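Local atomic coordinates of mandalate racemase/muconate lactonizing enzyme (PDB entry 4E4U), a protein that probably catalyses an isomerisation or related reaction begun by taking a proton from beside a carboxylate, as in other enzymes of the mandelate racemase family. Residues K48-I53 against M91-G96; F160-F165 against F330-S335. All coordinates share one frame; numbering follows the deposited sequence.

Contact 1: residues K48-I53 against M91-G96; sequences KAMAPI and MGVVSG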
ATOM      1  N   LYS A  48     -34.996 -28.265  15.891  1.00 17.34           N
ATOM      2  CA  LYS A  48     -36.427 -28.025  15.681  1.00 18.74           C
ATOM      3  C   LYS A  48     -36.670 -26.970  14.603  1.00 18.01           C
ATOM      4  O   LYS A  48     -37.668 -27.008  13.881  1.00 19.51           O
ATOM      5  CB  LYS A  48     -37.089 -27.600  16.989  1.00 22.00           C
ATOM      6  CG  LYS A  48     -38.598 -27.722  17.011  1.00 27.20           C
ATOM      7  CD  LYS A  48     -39.088 -27.938  18.437  1.00 30.20           C
ATOM      8  CE  LYS A  48     -38.032 -28.672  19.266  1.00 32.06           C
ATOM      9  NZ  LYS A  48     -38.607 -29.600  20.279  1.00 33.54           N
ATOM     10  N   ALA A  49     -35.755 -26.021  14.493  1.00 15.87           N
ATOM     11  CA  ALA A  49     -35.827 -25.030  13.433  1.00 15.16           C
ATOM     12  C   ALA A  49     -35.199 -25.561  12.146  1.00 14.13           C
ATOM     13  O   ALA A  49     -35.653 -25.232  11.051  1.00 14.37           O
ATOM     14  CB  ALA A  49     -35.145 -23.745  13.865  1.00 15.98           C
ATOM     15  N   MET A  50     -34.156 -26.380  12.271  1.00 13.89           N
ATOM     16  CA  MET A  50     -33.445 -26.863  11.089  1.00 13.50           C
ATOM     17  C   MET A  50     -34.322 -27.721  10.178  1.00 13.89           C
ATOM     18  O   MET A  50     -34.199 -27.647   8.962  1.00 14.42           O
ATOM     19  CB  MET A  50     -32.169 -27.615  11.476  1.00 13.72           C
ATOM     20  CG  MET A  50     -31.071 -26.701  12.014  1.00 14.11           C
ATOM     21  SD  MET A  50     -30.550 -25.435  10.845  1.00 14.23           S
ATOM     22  CE  MET A  50     -29.706 -26.432   9.622  1.00 15.84           C
ATOM     23  N   ALA A  51     -35.209 -28.525  10.752  1.00 15.00           N
ATOM     24  CA  ALA A  51     -36.061 -29.380   9.927  1.00 15.56           C
ATOM     25  C   ALA A  51     -36.938 -28.584   8.928  1.00 14.60           C
ATOM     26  O   ALA A  51     -36.887 -28.854   7.725  1.00 14.65           O
ATOM     27  CB  ALA A  51     -36.883 -30.349  10.792  1.00 16.55           C
ATOM     28  N   PRO A  52     -37.705 -27.575   9.399  1.00 14.55           N
ATOM     29  CA  PRO A  52     -38.458 -26.803   8.402  1.00 14.82           C
ATOM     30  C   PRO A  52     -37.580 -25.923   7.505  1.00 13.62           C
ATOM     31  O   PRO A  52     -37.969 -25.655   6.369  1.00 14.27           O
ATOM     32  CB  PRO A  52     -39.407 -25.944   9.251  1.00 16.49           C
ATOM     33  CG  PRO A  52     -38.807 -25.929  10.608  1.00 17.61           C
ATOM     34  CD  PRO A  52     -38.128 -27.247  10.773  1.00 16.00           C
ATOM     35  N   ILE A  53     -36.416 -25.491   7.983  1.00 12.56           N
ATOM     36  CA  ILE A  53     -35.497 -24.762   7.112  1.00 12.14           C
ATOM     37  C   ILE A  53     -35.095 -25.635   5.920  1.00 11.79           C
ATOM     38  O   ILE A  53     -35.130 -25.197   4.759  1.00 12.40           O
ATOM     39  CB  ILE A  53     -34.226 -24.343   7.871  1.00 12.31           C
ATOM     40  CG1 ILE A  53     -34.534 -23.199   8.842  1.00 13.05           C
ATOM     41  CG2 ILE A  53     -33.137 -23.910   6.901  1.00 13.21           C
ATOM     42  CD1 ILE A  53     -33.381 -22.873   9.757  1.00 13.91           C
ATOM     43  N   MET A  91     -25.921 -21.815   3.758  1.00  9.73           N
ATOM     44  CA  MET A  91     -24.765 -22.473   3.182  1.00  9.72           C
ATOM     45  C   MET A  91     -24.560 -23.873   3.755  1.00  9.79           C
ATOM     46  O   MET A  91     -24.206 -24.797   3.022  1.00 10.40           O
ATOM     47  CB  MET A  91     -23.524 -21.608   3.324  1.00 10.24           C
ATOM     48  CG  MET A  91     -23.550 -20.358   2.445  1.00 11.20           C
ATOM     49  SD  MET A  91     -23.582 -20.692   0.669  1.00 12.19           S
ATOM     50  CE  MET A  91     -25.330 -20.628   0.281  1.00 12.42           C
ATOM     51  N   GLY A  92     -24.794 -24.049   5.055  1.00  9.75           N
ATOM     52  CA  GLY A  92     -24.767 -25.386   5.632  1.00 10.70           C
ATOM     53  C   GLY A  92     -25.796 -26.300   4.987  1.00 10.59           C
ATOM     54  O   GLY A  92     -25.497 -27.436   4.614  1.00 11.28           O
ATOM     55  N   VAL A  93     -27.018 -25.803   4.836  1.00 10.54           N
ATOM     56  CA  VAL A  93     -28.079 -26.603   4.235  1.00 11.38           C
ATOM     57  C   VAL A  93     -27.752 -26.991   2.800  1.00 10.96           C
ATOM     58  O   VAL A  93     -27.859 -28.166   2.423  1.00 11.45           O
ATOM     59  CB  VAL A  93     -29.437 -25.881   4.287  1.00 11.65           C
ATOM     60  CG1 VAL A  93     -30.505 -26.680   3.544  1.00 12.11           C
ATOM     61  CG2 VAL A  93     -29.849 -25.650   5.730  1.00 12.85           C
ATOM     62  N   VAL A  94     -27.343 -26.023   1.989  1.00 10.29           N
ATOM     63  CA  VAL A  94     -27.036 -26.353   0.604  1.00 10.67           C
ATOM     64  C   VAL A  94     -25.827 -27.280   0.496  1.00 10.32           C
ATOM     65  O   VAL A  94     -25.751 -28.077  -0.435  1.00 11.09           O
ATOM     66  CB  VAL A  94     -26.898 -25.109  -0.309  1.00 11.61           C
ATOM     67  CG1 VAL A  94     -25.523 -24.471  -0.178  1.00 12.83           C
ATOM     68  CG2 VAL A  94     -27.183 -25.502  -1.755  1.00 12.74           C
ATOM     69  N   SER A  95     -24.898 -27.208   1.450  1.00  9.93           N
ATOM     70  CA  SER A  95     -23.750 -28.116   1.439  1.00  9.99           C
ATOM     71  C   SER A  95     -24.223 -29.566   1.504  1.00 10.49           C
ATOM     72  O   SER A  95     -23.724 -30.429   0.780  1.00 11.24           O
ATOM     73  CB  SER A  95     -22.834 -27.857   2.630  1.00 10.22           C
ATOM     74  OG  SER A  95     -22.284 -26.559   2.603  1.00 10.70           O
ATOM     75  N   GLY A  96     -25.184 -29.833   2.385  1.00 10.88           N
ATOM     76  CA  GLY A  96     -25.705 -31.178   2.545  1.00 11.27           C
ATOM     77  C   GLY A  96     -26.446 -31.631   1.307  1.00 11.33           C
ATOM     78  O   GLY A  96     -26.274 -32.757   0.845  1.00 11.54           O
TER
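Met91 O accepts two bonds from Ser95, on the same helical turn that presents Val93 to Met50 and Ile53 of the facing helix. The backbone N of Ser95 gives the ordinary helical bond, while Ser95 OG adds a short one of 2.6 Å to Met91 O. They arrive from opposite faces of the carbonyl plane, the hydroxyl tilted 31° out of it. Since Ser95 OG also bonds to the backbone N of Gly287, the hydroxyl serves two partners, tying the helix to a loop far along the chain.

The contact itself is a small example of how one branched side chain can meet two partners from a neighbouring helix. Val93 uses a single methyl, CG2, which stands anti to its own carbonyl carbon. Ile53 CG2 meets Val93 CG2 at 3.9 Å, the two side chains lying obliquely across each other. Met50 comes from one turn earlier and reaches the same methyl by its end: Met50 CE lies 4.0 Å from Val93 CG2. The thioether is bent at both chi2 (-60°) and chi3 (-70°), and the two side chains slide past each other in opposite directions instead of meeting end on. All three residues are buried, and no hydrogen bond joins the segments. Thr89, a turn before Val93 on the same helix, also touches the side chains of both Met50 and Ile53.

Pro52, whose nitrogen carries no hydrogen, coincides with a kink in the first helix; it packs on Pro52 of a second subunit, while Ile53 also touches Phe45 of that subunit. Packing of helix 47-61 on helix 88-109 in this way belongs to the helical part of the enolase-superfamily N-terminal domain, which follows its three-stranded antiparallel sheet.

Contact 2: residues F160-F165 against F330-S335; sequences FTAVKF and FLIQES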
ATOM      1  N   PHE A 160      -0.796 -42.238  14.546  1.00 13.89           N
ATOM      2  CA  PHE A 160      -1.045 -40.820  14.284  1.00 13.55           C
ATOM      3  C   PHE A 160       0.252 -40.025  14.210  1.00 13.53           C
ATOM      4  O   PHE A 160       1.183 -40.242  14.998  1.00 15.00           O
ATOM      5  CB  PHE A 160      -1.930 -40.202  15.369  1.00 13.69           C
ATOM      6  CG  PHE A 160      -3.404 -40.439  15.175  1.00 14.07           C
ATOM      7  CD1 PHE A 160      -4.102 -39.776  14.173  1.00 14.05           C
ATOM      8  CD2 PHE A 160      -4.095 -41.306  16.010  1.00 14.30           C
ATOM      9  CE1 PHE A 160      -5.460 -39.971  14.003  1.00 13.89           C
ATOM     10  CE2 PHE A 160      -5.460 -41.510  15.844  1.00 14.78           C
ATOM     11  CZ  PHE A 160      -6.140 -40.843  14.839  1.00 14.51           C
ATOM     12  N   THR A 161       0.291 -39.093  13.261  1.00 12.85           N
ATOM     13  CA  THR A 161       1.450 -38.226  13.047  1.00 13.15           C
ATOM     14  C   THR A 161       1.165 -36.771  13.426  1.00 13.13           C
ATOM     15  O   THR A 161       1.972 -35.885  13.141  1.00 12.91           O
ATOM     16  CB  THR A 161       1.917 -38.265  11.583  1.00 13.80           C
ATOM     17  OG1 THR A 161       0.866 -37.789  10.735  1.00 13.90           O
ATOM     18  CG2 THR A 161       2.284 -39.680  11.183  1.00 14.06           C
ATOM     19  N   ALA A 162       0.021 -36.526  14.060  1.00 12.35           N
ATOM     20  CA  ALA A 162      -0.335 -35.198  14.556  1.00 12.70           C
ATOM     21  C   ALA A 162      -1.447 -35.350  15.582  1.00 12.94           C
ATOM     22  O   ALA A 162      -2.278 -36.256  15.469  1.00 13.35           O
ATOM     23  CB  ALA A 162      -0.781 -34.286  13.416  1.00 13.91           C
ATOM     24  N   VAL A 163      -1.452 -34.480  16.590  1.00 12.68           N
ATOM     25  CA  VAL A 163      -2.489 -34.506  17.618  1.00 12.53           C
ATOM     26  C   VAL A 163      -2.899 -33.073  17.932  1.00 11.85           C
ATOM     27  O   VAL A 163      -2.075 -32.157  17.833  1.00 12.92           O
ATOM     28  CB  VAL A 163      -2.023 -35.224  18.912  1.00 14.04           C
ATOM     29  CG1 VAL A 163      -1.773 -36.709  18.644  1.00 14.61           C
ATOM     30  CG2 VAL A 163      -0.777 -34.547  19.501  1.00 15.49           C
ATOM     31  N   LYS A 164      -4.167 -32.876  18.296  1.00 11.54           N
ATOM     32  CA  LYS A 164      -4.692 -31.538  18.562  1.00 12.09           C
ATOM     33  C   LYS A 164      -5.248 -31.424  19.981  1.00 12.18           C
ATOM     34  O   LYS A 164      -5.781 -32.384  20.533  1.00 13.08           O
ATOM     35  CB  LYS A 164      -5.768 -31.177  17.537  1.00 12.93           C
ATOM     36  CG  LYS A 164      -6.199 -29.717  17.589  1.00 13.20           C
ATOM     37  CD  LYS A 164      -6.818 -29.263  16.269  1.00 15.31           C
ATOM     38  CE  LYS A 164      -8.313 -29.507  16.231  1.00 16.27           C
ATOM     39  NZ  LYS A 164      -8.956 -28.977  14.987  1.00 16.57           N
ATOM     40  N   PHE A 165      -5.127 -30.237  20.569  1.00 12.12           N
ATOM     41  CA  PHE A 165      -5.611 -29.988  21.933  1.00 13.05           C
ATOM     42  C   PHE A 165      -5.827 -28.487  22.100  1.00 13.39           C
ATOM     43  O   PHE A 165      -5.185 -27.688  21.413  1.00 13.63           O
ATOM     44  CB  PHE A 165      -4.629 -30.533  22.993  1.00 13.73           C
ATOM     45  CG  PHE A 165      -3.203 -30.142  22.744  1.00 14.05           C
ATOM     46  CD1 PHE A 165      -2.413 -30.877  21.872  1.00 14.56           C
ATOM     47  CD2 PHE A 165      -2.656 -29.027  23.366  1.00 14.91           C
ATOM     48  CE1 PHE A 165      -1.099 -30.497  21.616  1.00 14.97           C
ATOM     49  CE2 PHE A 165      -1.346 -28.645  23.119  1.00 15.86           C
ATOM     50  CZ  PHE A 165      -0.566 -29.384  22.244  1.00 16.38           C
ATOM     51  N   PHE A 330      -3.256 -30.748  -0.296  1.00 11.39           N
ATOM     52  CA  PHE A 330      -3.830 -31.325   0.912  1.00 11.67           C
ATOM     53  C   PHE A 330      -2.756 -31.512   1.975  1.00 11.20           C
ATOM     54  O   PHE A 330      -1.703 -32.090   1.704  1.00 12.86           O
ATOM     55  CB  PHE A 330      -4.461 -32.674   0.568  1.00 12.59           C
ATOM     56  CG  PHE A 330      -4.826 -33.504   1.769  1.00 12.58           C
ATOM     57  CD1 PHE A 330      -5.934 -33.186   2.548  1.00 12.63           C
ATOM     58  CD2 PHE A 330      -4.074 -34.618   2.109  1.00 12.99           C
ATOM     59  CE1 PHE A 330      -6.276 -33.965   3.654  1.00 12.82           C
ATOM     60  CE2 PHE A 330      -4.414 -35.397   3.206  1.00 13.19           C
ATOM     61  CZ  PHE A 330      -5.510 -35.071   3.976  1.00 12.63           C
ATOM     62  N   LEU A 331      -3.032 -31.049   3.192  1.00 10.55           N
ATOM     63  CA  LEU A 331      -2.113 -31.229   4.324  1.00 10.70           C
ATOM     64  C   LEU A 331      -2.481 -32.423   5.196  1.00 11.36           C
ATOM     65  O   LEU A 331      -1.678 -33.334   5.387  1.00 12.00           O
ATOM     66  CB  LEU A 331      -2.081 -29.964   5.187  1.00 11.61           C
ATOM     67  CG  LEU A 331      -1.295 -30.005   6.504  1.00 11.52           C
ATOM     68  CD1 LEU A 331       0.171 -30.362   6.265  1.00 13.15           C
ATOM     69  CD2 LEU A 331      -1.402 -28.677   7.248  1.00 12.69           C
ATOM     70  N   ILE A 332      -3.698 -32.422   5.731  1.00 10.76           N
ATOM     71  CA  ILE A 332      -4.097 -33.429   6.711  1.00 10.33           C
ATOM     72  C   ILE A 332      -5.610 -33.362   6.890  1.00 10.88           C
ATOM     73  O   ILE A 332      -6.218 -32.314   6.659  1.00 11.65           O
ATOM     74  CB  ILE A 332      -3.364 -33.173   8.060  1.00 10.70           C
ATOM     75  CG1 ILE A 332      -3.362 -34.407   8.967  1.00 11.26           C
ATOM     76  CG2 ILE A 332      -3.909 -31.920   8.756  1.00 11.43           C
ATOM     77  CD1 ILE A 332      -2.380 -34.259  10.121  1.00 12.09           C
ATOM     78  N   GLN A 333      -6.213 -34.474   7.303  1.00 11.27           N
ATOM     79  CA  GLN A 333      -7.659 -34.551   7.490  1.00 11.96           C
ATOM     80  C   GLN A 333      -7.990 -34.809   8.945  1.00 12.83           C
ATOM     81  O   GLN A 333      -7.492 -35.759   9.543  1.00 14.47           O
ATOM     82  CB  GLN A 333      -8.257 -35.662   6.620  1.00 12.81           C
ATOM     83  CG  GLN A 333      -9.718 -35.991   6.928  1.00 13.63           C
ATOM     84  CD  GLN A 333     -10.678 -34.868   6.578  1.00 15.22           C
ATOM     85  OE1 GLN A 333     -10.692 -34.378   5.448  1.00 16.26           O
ATOM     86  NE2 GLN A 333     -11.492 -34.459   7.546  1.00 16.56           N
ATOM     87  N   GLU A 334      -8.839 -33.964   9.514  1.00 13.06           N
ATOM     88  CA  GLU A 334      -9.277 -34.170  10.879  1.00 13.48           C
ATOM     89  C   GLU A 334     -10.071 -35.457  10.978  1.00 14.61           C
ATOM     90  O   GLU A 334     -10.991 -35.705  10.185  1.00 14.94           O
ATOM     91  CB  GLU A 334     -10.133 -33.001  11.370  1.00 15.24           C
ATOM     92  CG  GLU A 334     -10.509 -33.120  12.848  1.00 17.03           C
ATOM     93  CD  GLU A 334     -10.934 -31.799  13.465  1.00 19.93           C
ATOM     94  OE1 GLU A 334     -11.340 -30.892  12.710  1.00 20.70           O
ATOM     95  OE2 GLU A 334     -10.845 -31.669  14.708  1.00 22.71           O
ATOM     96  N   SER A 335      -9.706 -36.280  11.951  0.62 15.17           N
ATOM     97  CA  SER A 335     -10.435 -37.501  12.243  0.62 15.26           C
ATOM     98  C   SER A 335     -10.938 -37.469  13.666  0.62 15.16           C
ATOM     99  O   SER A 335     -10.308 -36.880  14.542  0.62 16.33           O
ATOM    100  CB  SER A 335      -9.543 -38.715  12.024  0.62 16.49           C
ATOM    101  OG  SER A 335      -9.142 -38.763  10.676  0.62 17.71           O
TER
HETATM  102  O   HOH W   1     -12.135 -29.319  15.370  1.00 37.35           O
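Lys164 and Glu334 cross at about a right angle and meet through their charged ends. Glu334 runs out extended, its CG anti to the backbone N (chi1 -175°), whereas Lys164 begins the same way and then bends at chi3 (89°), which turns its last carbon and ammonium group aside. The resulting salt bridge is loose: Lys164 NZ lies 3.3 Å from Glu334 OE2, and the hydrogen bond within it is weak. A water fills out the link, donating to Glu334 OE2 at 2.8 Å and accepting from Lys164 NZ at 3.2 Å. The pair thus illustrates a charged contact held as much by a bridging water and by outside partners as by its direct bond. Lys164 NZ also bonds to Tyr128 OH and forms a salt bridge with Glu233; the other carboxylate oxygen of Glu334, OE1, is held by the backbone N of Leu310.

Two residues back on each segment the meeting is apolar. Ala162 points its methyl at the opposite segment, and the far end of Ile332 comes to it, with Ile332 CD1 3.7 Å from Ala162 CB. Gln333 turns the other way: its NE2 bonds to Glu334 O at 3.0 Å, nearly straight (169°), in the carbonyl plane and on a lone pair, while its OE1 bonds to Ser320 of helix 314-325.

The backbones themselves remain well apart, 9.3 Å between Lys164 CA and Glu334 CA, because strand 125-130 stands between them and pairs in parallel with both. Strands 162-165 and 333-335 therefore meet through side chains alone, within the curled sheet of the enolase-type barrel; on the outer side, Val163 and Phe165 pack against helix 181-198.

Contact 1 and contact 2 lie on opposite sides of the chain's centre, about 28 Å apart between centres and about 14 Å at their nearest atoms, so neither touches the other. They follow in series along the chain: the helix pair of 48-53 and 91-96 is complete before the barrel strands begin. The first belongs to the N-terminal domain, the second to the barrel domain, the C-terminal ends of whose strands carry the active site in this superfamily. Along the chain, segment 160-165 comes just after helix 145-158, which supplies Cys151, Glu154, Asn155 and Leu158 to the pocket of the bound dithiol, (2R,3S)-1,4-dimercaptobutane-2,3-diol, with Tyr132 completing it.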